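Local structure of HTH cro/C1-type domain-containing protein (Pseudomonas aeruginosa PAO1, 7CSY) at residues B[6-11]-B[75-80]. The protein probably binds DNA through a helix-turn-helix domain of the Cro/C1 type. Residues are numbered along the deposited sequence; the frame is centred on the assembly and turned at random.
Sequences MRPIHP and SEYSLA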
ATOM      1  N   MET B   6       1.684  -7.499 -36.853  1.00 68.05           N
ATOM      2  CA  MET B   6       1.433  -6.065 -36.762  1.00 68.10           C
ATOM      3  C   MET B   6       0.494  -5.678 -35.624  1.00 66.67           C
ATOM      4  O   MET B   6       0.184  -4.487 -35.475  1.00 60.75           O
ATOM      5  CB  MET B   6       0.860  -5.535 -38.082  1.00 68.81           C
ATOM      6  CG  MET B   6       1.403  -6.168 -39.353  1.00 71.22           C
ATOM      7  SD  MET B   6       1.356  -5.008 -40.746  1.00 75.11           S
ATOM      8  CE  MET B   6       2.671  -3.879 -40.260  1.00 60.62           C
ATOM      9  N   ARG B   7       0.025  -6.641 -34.830  1.00 68.12           N
ATOM     10  CA  ARG B   7      -0.850  -6.343 -33.703  1.00 61.51           C
ATOM     11  C   ARG B   7      -0.823  -7.507 -32.722  1.00 61.87           C
ATOM     12  O   ARG B   7      -0.616  -8.664 -33.131  1.00 58.08           O
ATOM     13  CB  ARG B   7      -2.286  -6.066 -34.170  1.00 54.36           C
ATOM     14  CG  ARG B   7      -3.098  -7.301 -34.461  1.00 53.99           C
ATOM     15  CD  ARG B   7      -4.537  -6.933 -34.815  1.00 49.90           C
ATOM     16  NE  ARG B   7      -5.305  -8.140 -35.088  1.00 53.83           N
ATOM     17  CZ  ARG B   7      -6.105  -8.730 -34.208  1.00 57.54           C
ATOM     18  NH1 ARG B   7      -6.257  -8.214 -32.992  1.00 58.52           N
ATOM     19  NH2 ARG B   7      -6.758  -9.837 -34.540  1.00 55.41           N
ATOM     20  N   PRO B   8      -1.017  -7.243 -31.429  1.00 52.82           N
ATOM     21  CA  PRO B   8      -1.135  -8.326 -30.458  1.00 49.32           C
ATOM     22  C   PRO B   8      -2.533  -8.921 -30.443  1.00 48.42           C
ATOM     23  O   PRO B   8      -3.534  -8.267 -30.751  1.00 50.14           O
ATOM     24  CB  PRO B   8      -0.828  -7.637 -29.127  1.00 48.71           C
ATOM     25  CG  PRO B   8      -1.311  -6.227 -29.333  1.00 47.52           C
ATOM     26  CD  PRO B   8      -1.072  -5.912 -30.788  1.00 52.06           C
ATOM     27  N   ILE B   9      -2.589 -10.171 -30.054  1.00 43.55           N
ATOM     28  CA  ILE B   9      -3.840 -10.889 -29.955  1.00 40.97           C
ATOM     29  C   ILE B   9      -4.438 -10.690 -28.557  1.00 45.55           C
ATOM     30  O   ILE B   9      -3.747 -10.823 -27.540  1.00 41.49           O
ATOM     31  CB  ILE B   9      -3.615 -12.369 -30.290  1.00 47.17           C
ATOM     32  CG1 ILE B   9      -4.879 -12.964 -30.859  1.00 44.55           C
ATOM     33  CG2 ILE B   9      -2.954 -13.154 -29.129  1.00 54.02           C
ATOM     34  CD1 ILE B   9      -4.902 -12.698 -32.357  1.00 53.32           C
ATOM     35  N   HIS B  10      -5.715 -10.310 -28.505  1.00 41.46           N
ATOM     36  CA  HIS B  10      -6.373 -10.139 -27.221  1.00 34.94           C
ATOM     37  C   HIS B  10      -6.890 -11.485 -26.730  1.00 38.80           C
ATOM     38  O   HIS B  10      -7.396 -12.273 -27.528  1.00 36.23           O
ATOM     39  CB  HIS B  10      -7.525  -9.152 -27.338  1.00 34.37           C
ATOM     40  CG  HIS B  10      -8.124  -8.734 -26.030  1.00 38.24           C
ATOM     41  ND1 HIS B  10      -8.952  -9.552 -25.285  1.00 34.77           N
ATOM     42  CD2 HIS B  10      -8.043  -7.567 -25.349  1.00 35.62           C
ATOM     43  CE1 HIS B  10      -9.352  -8.907 -24.209  1.00 33.49           C
ATOM     44  NE2 HIS B  10      -8.820  -7.698 -24.225  1.00 34.42           N
ATOM     45  N   PRO B  11      -6.782 -11.769 -25.423  1.00 38.03           N
ATOM     46  CA  PRO B  11      -7.193 -13.097 -24.925  1.00 37.59           C
ATOM     47  C   PRO B  11      -8.644 -13.419 -25.194  1.00 36.03           C
ATOM     48  O   PRO B  11      -8.994 -14.598 -25.329  1.00 36.59           O
ATOM     49  CB  PRO B  11      -6.923 -13.016 -23.414  1.00 32.52           C
ATOM     50  CG  PRO B  11      -5.992 -11.890 -23.243  1.00 35.73           C
ATOM     51  CD  PRO B  11      -6.311 -10.902 -24.336  1.00 35.46           C
ATOM     52  N   SER B  75      -0.594 -11.168 -20.360  1.00 32.17           N
ATOM     53  CA  SER B  75       0.578 -10.338 -20.108  1.00 37.09           C
ATOM     54  C   SER B  75       1.271  -9.973 -21.412  1.00 35.54           C
ATOM     55  O   SER B  75       1.659  -8.817 -21.603  1.00 39.54           O
ATOM     56  CB  SER B  75       1.539 -11.017 -19.116  1.00 33.74           C
ATOM     57  OG  SER B  75       2.164 -12.140 -19.690  1.00 40.71           O
ATOM     58  N   GLU B  76       1.401 -10.928 -22.335  1.00 35.95           N
ATOM     59  CA  GLU B  76       1.910 -10.606 -23.670  1.00 38.75           C
ATOM     60  C   GLU B  76       1.067  -9.523 -24.344  1.00 35.49           C
ATOM     61  O   GLU B  76       1.607  -8.561 -24.911  1.00 32.78           O
ATOM     62  CB  GLU B  76       1.955 -11.865 -24.535  1.00 38.77           C
ATOM     63  CG  GLU B  76       2.898 -12.947 -23.995  1.00 40.60           C
ATOM     64  CD  GLU B  76       2.650 -14.321 -24.630  1.00 49.95           C
ATOM     65  OE1 GLU B  76       1.718 -14.456 -25.468  1.00 43.18           O
ATOM     66  OE2 GLU B  76       3.382 -15.272 -24.267  1.00 55.24           O
ATOM     67  N   TYR B  77      -0.259  -9.635 -24.256  1.00 35.23           N
ATOM     68  CA  TYR B  77      -1.103  -8.596 -24.838  1.00 35.06           C
ATOM     69  C   TYR B  77      -0.897  -7.253 -24.143  1.00 38.86           C
ATOM     70  O   TYR B  77      -0.782  -6.221 -24.814  1.00 37.95           O
ATOM     71  CB  TYR B  77      -2.573  -8.997 -24.799  1.00 33.75           C
ATOM     72  CG  TYR B  77      -3.444  -7.911 -25.373  1.00 36.90           C
ATOM     73  CD1 TYR B  77      -3.632  -7.795 -26.746  1.00 39.36           C
ATOM     74  CD2 TYR B  77      -4.049  -6.985 -24.551  1.00 33.45           C
ATOM     75  CE1 TYR B  77      -4.404  -6.783 -27.267  1.00 38.04           C
ATOM     76  CE2 TYR B  77      -4.824  -5.983 -25.057  1.00 37.72           C
ATOM     77  CZ  TYR B  77      -4.997  -5.881 -26.415  1.00 39.13           C
ATOM     78  OH  TYR B  77      -5.781  -4.868 -26.899  1.00 47.56           O
ATOM     79  N   SER B  78      -0.838  -7.248 -22.798  1.00 36.89           N
ATOM     80  CA  SER B  78      -0.627  -6.003 -22.057  1.00 34.65           C
ATOM     81  C   SER B  78       0.756  -5.436 -22.300  1.00 33.48           C
ATOM     82  O   SER B  78       0.933  -4.212 -22.283  1.00 31.49           O
ATOM     83  CB  SER B  78      -0.809  -6.209 -20.554  1.00 34.60           C
ATOM     84  OG  SER B  78      -2.123  -6.630 -20.250  1.00 43.81           O
ATOM     85  N   LEU B  79       1.750  -6.305 -22.472  1.00 32.23           N
ATOM     86  CA  LEU B  79       3.093  -5.821 -22.764  1.00 37.94           C
ATOM     87  C   LEU B  79       3.141  -5.191 -24.149  1.00 38.01           C
ATOM     88  O   LEU B  79       3.649  -4.075 -24.318  1.00 34.12           O
ATOM     89  CB  LEU B  79       4.115  -6.954 -22.652  1.00 32.90           C
ATOM     90  CG  LEU B  79       5.508  -6.458 -23.051  1.00 38.22           C
ATOM     91  CD1 LEU B  79       5.938  -5.288 -22.165  1.00 38.37           C
ATOM     92  CD2 LEU B  79       6.556  -7.576 -23.030  1.00 40.35           C
ATOM     93  N   ALA B  80       2.588  -5.895 -25.145  1.00 35.11           N
ATOM     94  CA  ALA B  80       2.615  -5.411 -26.522  1.00 39.35           C
ATOM     95  C   ALA B  80       1.874  -4.088 -26.663  1.00 38.17           C
ATOM     96  O   ALA B  80       2.354  -3.165 -27.330  1.00 38.05           O
ATOM     97  CB  ALA B  80       2.021  -6.463 -27.454  1.00 37.43           C
TER
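H10 turns the edge of its imidazole toward one face of the phenol ring of Y77, a T-shaped pair with centroids 4.8 Å apart and planes at 66°. H10 CD2 does the touching, 3.6 Å from Y77 CE2 and offset toward the rim. The CB of H10 lies over the ring as well, a CH-pi contact 4.2 Å from the centroid of Y77. P8 reaches the same tyrosine obliquely, its CB 3.7 Å from Y77 CD1, and P8 CB also lies 3.5 Å from A80 CB, about one helical turn further on. Between the two prolines, the carbonyl O of I9 comes within 3.1 Å of Y77 CD1, while P11 CD rests more loosely against Y77 CB. No hydrogen bond crosses the contact; it is held by packing.

Y77 carries its CG anti to the backbone N (chi1 179°), which projects the phenol from the helix across the extended loop residues 8-10. H10 sits at the N-cap of helix 11-23, and its ND1 accepts a hydrogen bond from the backbone N of G12, fixing the imidazole's rotation.

The contact joins the loop leading into helix 11-23, the first of a Cro/C1-type helix-turn-helix fold, to the first half of the long C-terminal helix 67-93, whose S75, E76 and L79 pack on Q68, and S78 on M71, of the second subunit; its nearest atom is about 7 Å from the bound nucleic acid.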